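Local coordinates for protein putative 6-phosphogluconolactonase (Neisseria gonorrhoeae, PDB 3LHI) that probably hydrolyses 6-phosphogluconolactone to 6-phosphogluconate, the second step in the oxidative stage of the pentose phosphate pathway, at residues S17-V22 and F50-Q55; A23-G28 and P128-L133. One frame throughout, in Å; residues are numbered along the deposited sequence. Where two conformers were deposited one is given.

Interaction 1 (S17-V22 and F50-Q55)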
ATOM      1  N   SER A  17     -10.035  -5.723 -13.349  0.50 13.81           N
ATOM      2  CA  SER A  17      -8.986  -6.679 -13.652  0.50 13.05           C
ATOM      3  C   SER A  17      -7.961  -6.789 -12.499  0.50 12.02           C
ATOM      4  O   SER A  17      -7.444  -7.866 -12.233  0.50 12.58           O
ATOM      5  CB  SER A  17      -8.282  -6.289 -14.949  0.50 14.04           C
ATOM      6  OG  SER A  17      -9.132  -6.446 -16.068  0.50 17.24           O
ATOM      7  N   LEU A  18      -7.687  -5.681 -11.820  1.00 13.60           N
ATOM      8  CA  LEU A  18      -6.840  -5.691 -10.621  1.00 12.44           C
ATOM      9  C   LEU A  18      -7.579  -6.427  -9.501  1.00 12.08           C
ATOM     10  O   LEU A  18      -6.993  -7.255  -8.814  1.00 12.47           O
ATOM     11  CB  LEU A  18      -6.465  -4.270 -10.226  1.00 11.62           C
ATOM     12  CG  LEU A  18      -5.564  -4.161  -8.989  1.00 12.84           C
ATOM     13  CD1 LEU A  18      -4.286  -4.979  -9.104  1.00 13.87           C
ATOM     14  CD2 LEU A  18      -5.309  -2.701  -8.676  1.00 14.23           C
ATOM     15  N   ALA A  19      -8.866  -6.135  -9.304  1.00 13.05           N
ATOM     16  CA  ALA A  19      -9.629  -6.848  -8.277  1.00 12.16           C
ATOM     17  C   ALA A  19      -9.597  -8.373  -8.509  1.00 13.09           C
ATOM     18  O   ALA A  19      -9.481  -9.164  -7.576  1.00 14.02           O
ATOM     19  CB  ALA A  19     -11.065  -6.330  -8.231  1.00 14.56           C
ATOM     20  N   ASP A  20      -9.733  -8.768  -9.778  1.00 14.46           N
ATOM     21  CA  ASP A  20      -9.755 -10.181 -10.127  1.00 15.29           C
ATOM     22  C   ASP A  20      -8.404 -10.813  -9.755  1.00 12.97           C
ATOM     23  O   ASP A  20      -8.350 -11.893  -9.156  1.00 15.76           O
ATOM     24  CB  ASP A  20     -10.024 -10.390 -11.608  1.00 15.71           C
ATOM     25  CG  ASP A  20     -11.432 -10.019 -12.030  1.00 18.77           C
ATOM     26  OD1 ASP A  20     -12.322  -9.819 -11.193  1.00 20.43           O
ATOM     27  OD2 ASP A  20     -11.596  -9.901 -13.297  1.00 24.20           O
ATOM     28  N   ALA A  21      -7.306 -10.151 -10.106  1.00 13.67           N
ATOM     29  CA  ALA A  21      -5.968 -10.678  -9.841  1.00 13.50           C
ATOM     30  C   ALA A  21      -5.677 -10.708  -8.349  1.00 14.61           C
ATOM     31  O   ALA A  21      -5.072 -11.662  -7.852  1.00 14.53           O
ATOM     32  CB  ALA A  21      -4.897  -9.860 -10.594  1.00 15.25           C
ATOM     33  N   VAL A  22      -6.071  -9.657  -7.621  1.00 13.12           N
ATOM     34  CA  VAL A  22      -5.844  -9.618  -6.185  1.00 12.92           C
ATOM     35  C   VAL A  22      -6.673 -10.679  -5.467  1.00 12.57           C
ATOM     36  O   VAL A  22      -6.157 -11.346  -4.554  1.00 13.30           O
ATOM     37  CB  VAL A  22      -6.107  -8.168  -5.651  1.00 12.86           C
ATOM     38  CG1 VAL A  22      -6.239  -8.184  -4.123  1.00 12.55           C
ATOM     39  CG2 VAL A  22      -5.063  -7.195  -6.155  1.00 12.55           C
ATOM     40  N   PHE A  50     -11.059  -1.018  -5.023  1.00  9.99           N
ATOM     41  CA  PHE A  50     -11.573  -1.386  -3.734  1.00  9.64           C
ATOM     42  C   PHE A  50     -13.038  -1.822  -3.860  1.00  9.99           C
ATOM     43  O   PHE A  50     -13.471  -2.797  -3.221  1.00  9.70           O
ATOM     44  CB  PHE A  50     -11.525  -0.224  -2.752  1.00 10.32           C
ATOM     45  CG  PHE A  50     -10.150   0.184  -2.253  1.00 10.03           C
ATOM     46  CD1 PHE A  50      -9.036  -0.572  -2.450  1.00 11.17           C
ATOM     47  CD2 PHE A  50     -10.033   1.367  -1.565  1.00 11.70           C
ATOM     48  CE1 PHE A  50      -7.793  -0.137  -1.954  1.00 12.42           C
ATOM     49  CE2 PHE A  50      -8.796   1.805  -1.083  1.00 12.96           C
ATOM     50  CZ  PHE A  50      -7.701   1.022  -1.271  1.00 12.30           C
ATOM     51  N   ASN A  51     -13.839  -1.028  -4.570  1.00  9.44           N
ATOM     52  CA  ASN A  51     -15.246  -1.350  -4.693  1.00  9.76           C
ATOM     53  C   ASN A  51     -15.443  -2.725  -5.351  1.00 10.16           C
ATOM     54  O   ASN A  51     -16.243  -3.545  -4.868  1.00 10.78           O
ATOM     55  CB  ASN A  51     -15.976  -0.229  -5.435  1.00 10.49           C
ATOM     56  CG  ASN A  51     -17.449  -0.496  -5.558  1.00 10.80           C
ATOM     57  OD1 ASN A  51     -18.151  -0.541  -4.544  1.00 12.51           O
ATOM     58  ND2 ASN A  51     -17.886  -0.744  -6.783  1.00 12.54           N
ATOM     59  N   ALA A  52     -14.748  -2.976  -6.442  1.00  9.76           N
ATOM     60  CA  ALA A  52     -14.843  -4.251  -7.123  1.00 10.61           C
ATOM     61  C   ALA A  52     -14.379  -5.392  -6.187  1.00 10.47           C
ATOM     62  O   ALA A  52     -14.977  -6.474  -6.132  1.00 11.66           O
ATOM     63  CB  ALA A  52     -14.055  -4.249  -8.422  1.00 11.84           C
ATOM     64  N   LEU A  53     -13.251  -5.200  -5.508  1.00 11.13           N
ATOM     65  CA  LEU A  53     -12.707  -6.248  -4.642  1.00 11.61           C
ATOM     66  C   LEU A  53     -13.680  -6.550  -3.516  1.00 10.18           C
ATOM     67  O   LEU A  53     -13.824  -7.728  -3.120  1.00 11.98           O
ATOM     68  CB  LEU A  53     -11.346  -5.830  -4.098  1.00 10.73           C
ATOM     69  CG  LEU A  53     -10.660  -6.798  -3.142  1.00 10.86           C
ATOM     70  CD1 LEU A  53     -10.357  -8.124  -3.874  1.00 13.23           C
ATOM     71  CD2 LEU A  53      -9.386  -6.174  -2.615  1.00 12.25           C
ATOM     72  N   SER A  54     -14.365  -5.514  -2.999  1.00 10.07           N
ATOM     73  CA  SER A  54     -15.261  -5.672  -1.860  1.00 10.57           C
ATOM     74  C   SER A  54     -16.407  -6.643  -2.150  1.00 10.39           C
ATOM     75  O   SER A  54     -17.011  -7.188  -1.215  1.00 11.31           O
ATOM     76  CB  SER A  54     -15.826  -4.331  -1.401  1.00 10.57           C
ATOM     77  OG  SER A  54     -16.858  -3.849  -2.273  1.00 10.91           O
ATOM     78  N   GLN A  55     -16.733  -6.818  -3.428  1.00 11.46           N
ATOM     79  CA  GLN A  55     -17.812  -7.703  -3.879  1.00 11.56           C
ATOM     80  C   GLN A  55     -17.391  -9.135  -4.074  1.00 13.78           C
ATOM     81  O   GLN A  55     -18.240  -9.997  -4.286  1.00 15.61           O
ATOM     82  CB  GLN A  55     -18.416  -7.162  -5.189  1.00 12.23           C
ATOM     83  CG  GLN A  55     -19.090  -5.793  -5.025  1.00 12.85           C
ATOM     84  CD  GLN A  55     -19.659  -5.256  -6.319  1.00 15.62           C
ATOM     85  OE1 GLN A  55     -19.695  -5.955  -7.319  1.00 18.33           O
ATOM     86  NE2 GLN A  55     -20.119  -4.033  -6.287  1.00 19.40           N
TER
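Ala19 and Leu53 bring two helices close together, their CA atoms 4.8 Å apart, where the short axes of 17-22 and 50-54 approach to 8.4 Å and cross at -45°. The pair is an example of helix packing on one face of the Rossmann-like alpha/beta fold of the glucosamine-6-phosphate isomerase/6-phosphogluconolactonase family, and it illustrates how alanines permit close approach. Ala19 CB, directed at the other helix, meets Ala52 CB at 3.6 Å, methyl against methyl. The same methyl lies 3.7 Å from Leu53 N, so it rests against the backbone of the second helix as well as against a side chain.

One turn further along helix 11-33, Val22 takes over from Ala19. Leu53 runs its CG anti to the backbone N (chi1 178°), which carries its two methyls over to Val22, and the two side chains cross at about a right angle. Val22 CG1 touches both branches, Leu53 CD2 at 4.0 Å and CD1 at nearly the same distance. No hydrogen bond links the segments. Leu38 of strand 36-40 touches both Val22 and Leu53. Away from this seam, Asp20 forms a salt bridge with Lys56. On the second helix, Ser54 OG turns back to its own chain and donates a 2.7 Å hydrogen bond to Asn51 O, tilted 25° from the carbonyl plane.

Interaction 2 (A23-G28 and P128-L133)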
ATOM      1  N   ALA A  23      -7.934 -10.867  -5.865  1.00 13.34           N
ATOM      2  CA  ALA A  23      -8.748 -11.892  -5.279  1.00 13.44           C
ATOM      3  C   ALA A  23      -8.129 -13.274  -5.505  1.00 13.30           C
ATOM      4  O   ALA A  23      -8.090 -14.085  -4.571  1.00 14.72           O
ATOM      5  CB  ALA A  23     -10.178 -11.842  -5.836  1.00 14.73           C
ATOM      6  N   ASP A  24      -7.598 -13.500  -6.700  1.00 14.27           N
ATOM      7  CA  ASP A  24      -6.959 -14.803  -6.975  1.00 15.79           C
ATOM      8  C   ASP A  24      -5.709 -14.983  -6.090  1.00 14.27           C
ATOM      9  O   ASP A  24      -5.454 -16.076  -5.550  1.00 15.91           O
ATOM     10  CB  ASP A  24      -6.570 -14.931  -8.429  1.00 16.66           C
ATOM     11  CG  ASP A  24      -7.758 -15.194  -9.340  1.00 23.40           C
ATOM     12  OD1 ASP A  24      -8.880 -15.499  -8.845  1.00 26.58           O
ATOM     13  OD2 ASP A  24      -7.532 -15.062 -10.570  1.00 29.87           O
ATOM     14  N   ALA A  25      -4.940 -13.922  -5.881  1.00 14.33           N
ATOM     15  CA  ALA A  25      -3.728 -14.022  -5.029  1.00 14.80           C
ATOM     16  C   ALA A  25      -4.134 -14.268  -3.569  1.00 13.96           C
ATOM     17  O   ALA A  25      -3.532 -15.075  -2.847  1.00 15.22           O
ATOM     18  CB  ALA A  25      -2.892 -12.729  -5.174  1.00 14.84           C
ATOM     19  N   LEU A  26      -5.168 -13.582  -3.072  1.00 12.47           N
ATOM     20  CA  LEU A  26      -5.670 -13.833  -1.741  1.00 12.66           C
ATOM     21  C   LEU A  26      -6.147 -15.271  -1.579  1.00 14.44           C
ATOM     22  O   LEU A  26      -5.915 -15.913  -0.564  1.00 13.71           O
ATOM     23  CB  LEU A  26      -6.753 -12.844  -1.360  1.00 13.92           C
ATOM     24  CG  LEU A  26      -6.256 -11.405  -1.142  1.00 12.88           C
ATOM     25  CD1 LEU A  26      -7.512 -10.464  -1.018  1.00 14.96           C
ATOM     26  CD2 LEU A  26      -5.348 -11.237   0.084  1.00 13.83           C
ATOM     27  N   GLN A  27      -6.844 -15.766  -2.583  1.00 14.42           N
ATOM     28  CA  GLN A  27      -7.362 -17.135  -2.564  1.00 15.53           C
ATOM     29  C   GLN A  27      -6.210 -18.108  -2.434  1.00 14.82           C
ATOM     30  O   GLN A  27      -6.349 -19.115  -1.687  1.00 17.33           O
ATOM     31  CB  GLN A  27      -8.238 -17.439  -3.768  1.00 15.96           C
ATOM     32  CG  GLN A  27      -8.915 -18.814  -3.596  1.00 16.94           C
ATOM     33  CD  GLN A  27      -9.836 -18.849  -2.414  1.00 15.48           C
ATOM     34  OE1 GLN A  27     -10.771 -18.032  -2.339  1.00 19.11           O
ATOM     35  NE2 GLN A  27      -9.637 -19.811  -1.490  1.00 18.81           N
ATOM     36  N   GLY A  28      -5.118 -17.847  -3.127  1.00 16.26           N
ATOM     37  CA  GLY A  28      -3.957 -18.741  -3.038  1.00 16.84           C
ATOM     38  C   GLY A  28      -3.384 -18.795  -1.629  1.00 16.62           C
ATOM     39  O   GLY A  28      -3.056 -19.890  -1.130  1.00 17.93           O
ATOM     40  N   PRO A 128       2.318  -8.679   5.150  1.00 11.15           N
ATOM     41  CA  PRO A 128       1.320  -8.955   4.147  1.00 10.54           C
ATOM     42  C   PRO A 128       1.652 -10.078   3.208  1.00 11.72           C
ATOM     43  O   PRO A 128       2.833 -10.275   2.904  1.00 12.85           O
ATOM     44  CB  PRO A 128       1.144  -7.629   3.403  1.00 12.84           C
ATOM     45  CG  PRO A 128       1.657  -6.625   4.377  1.00 15.68           C
ATOM     46  CD  PRO A 128       2.751  -7.294   5.139  1.00 12.96           C
ATOM     47  N   ASP A 129       0.624 -10.796   2.738  1.00 12.05           N
ATOM     48  CA  ASP A 129       0.756 -11.750   1.651  1.00 12.19           C
ATOM     49  C   ASP A 129       0.591 -11.068   0.312  1.00 12.00           C
ATOM     50  O   ASP A 129       1.180 -11.465  -0.695  1.00 12.86           O
ATOM     51  CB  ASP A 129      -0.289 -12.831   1.784  1.00 12.49           C
ATOM     52  CG  ASP A 129      -0.139 -13.570   3.061  1.00 15.77           C
ATOM     53  OD1 ASP A 129       0.971 -14.184   3.219  1.00 17.93           O
ATOM     54  OD2 ASP A 129      -1.048 -13.535   3.915  1.00 14.55           O
ATOM     55  N   VAL A 130      -0.270 -10.037   0.277  1.00 11.53           N
ATOM     56  CA  VAL A 130      -0.605  -9.311  -0.965  1.00 11.94           C
ATOM     57  C   VAL A 130      -0.548  -7.822  -0.633  1.00 10.82           C
ATOM     58  O   VAL A 130      -1.144  -7.399   0.373  1.00 11.15           O
ATOM     59  CB  VAL A 130      -1.994  -9.707  -1.517  1.00 12.07           C
ATOM     60  CG1 VAL A 130      -2.295  -8.932  -2.823  1.00 13.92           C
ATOM     61  CG2 VAL A 130      -2.083 -11.230  -1.749  1.00 14.33           C
ATOM     62  N   LEU A 131       0.159  -7.063  -1.445  1.00 10.16           N
ATOM     63  CA  LEU A 131       0.323  -5.610  -1.259  1.00 10.11           C
ATOM     64  C   LEU A 131      -0.056  -4.920  -2.552  1.00 10.81           C
ATOM     65  O   LEU A 131       0.384  -5.330  -3.629  1.00 11.74           O
ATOM     66  CB  LEU A 131       1.790  -5.318  -0.920  1.00 11.11           C
ATOM     67  CG  LEU A 131       2.261  -3.876  -1.017  1.00 11.60           C
ATOM     68  CD1 LEU A 131       1.551  -2.940   0.011  1.00 11.19           C
ATOM     69  CD2 LEU A 131       3.794  -3.830  -0.794  1.00 12.77           C
ATOM     70  N   ILE A 132      -0.886  -3.879  -2.472  0.50 10.88           N
ATOM     71  CA  ILE A 132      -1.102  -2.996  -3.623  0.50 10.60           C
ATOM     72  C   ILE A 132      -0.519  -1.618  -3.282  0.50 11.05           C
ATOM     73  O   ILE A 132      -0.910  -0.954  -2.310  0.50 11.81           O
ATOM     74  CB  ILE A 132      -2.569  -2.862  -4.104  0.50 11.85           C
ATOM     75  CG1 ILE A 132      -3.216  -4.223  -4.373  0.50 11.04           C
ATOM     76  CG2 ILE A 132      -2.622  -1.974  -5.377  0.50 12.40           C
ATOM     77  CD1 ILE A 132      -3.739  -4.898  -3.157  0.50 12.60           C
ATOM     78  N   LEU A 133       0.459  -1.257  -4.106  1.00 11.38           N
ATOM     79  CA  LEU A 133       1.139   0.021  -4.087  1.00 12.49           C
ATOM     80  C   LEU A 133       0.518   1.005  -5.065  1.00 11.02           C
ATOM     81  O   LEU A 133      -0.172   0.600  -6.016  1.00 12.46           O
ATOM     82  CB  LEU A 133       2.608  -0.182  -4.456  1.00 12.55           C
ATOM     83  CG  LEU A 133       3.474  -0.935  -3.444  1.00 12.22           C
ATOM     84  CD1 LEU A 133       4.861  -1.171  -4.005  1.00 14.94           C
ATOM     85  CD2 LEU A 133       3.513  -0.171  -2.130  1.00 14.16           C
TER
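Val130 meets Ala25 and Leu26 where a helix covers the central parallel strands of a Rossmann-like alpha/beta fold, and the case shows how one branched strand residue can meet two neighbouring helix residues. The contact across the segments is wholly apolar. Val130 points from strand 130-133 toward helix 11-33, and its CG2 supplies the nearest approach to both helix residues. It meets Ala25 CB at 3.8 Å and Leu26 CD2 at 3.7 Å, the two approaching from directions roughly at right angles. Leu26 leaves the helix on a course that does not aim straight at the strand, but with CG anti to the carbonyl carbon (chi1 -69°) and an extended second torsion (chi2 170°) it carries CD2 across to the valine. There the methyl also comes within 4.0 Å of Val130 CB, and the two side chains cross obliquely. The nearest CA atoms, those of Leu26 and Val130, remain 6.8 Å apart, a separation bridged by side chains.

No hydrogen bond joins 23-28 to 128-133; the strand pairs through its backbone with its neighbours in the sheet. Val130 is bonded in this way to Val37 and Ala39 of strand 36-40, and its side chain also touches Leu38 and Phe190 of the two flanking strands, which extends the apolar floor beneath the helix.

Charge enters just before the strand. Asp129 forms a salt bridge with Lys33, at the end of the same helix, through OD1, while its OD2 accepts a hydrogen bond from Val37 N; the two carboxylate oxygens thus connect the helix end and the beginning of strand 36-40 to one residue. In the helix itself, Gln27 N bonds to Ala23 O at 2.9 Å.

From the N terminus, helix 11-33 comes first and serves both contacts, giving 17-22 to interaction 1 and the next turns, 23-28, to interaction 2. The chain then forms strand 36-40 and reaches 50-55, where interaction 1 closes a loop of 27 intervening residues. Interaction 2 closes a much longer one, with 99 residues between 23-28 and 128-133. Since the segments alternate, the two loops cross. Helix 11-33 is thereby tied to helix 47-54 beside it and to the sheet beneath. The contacts, with centres 11 Å apart, also meet directly: Val22 CG1 lies 4.2 Å from Val130 CG1, so the two apolar contacts adjoin.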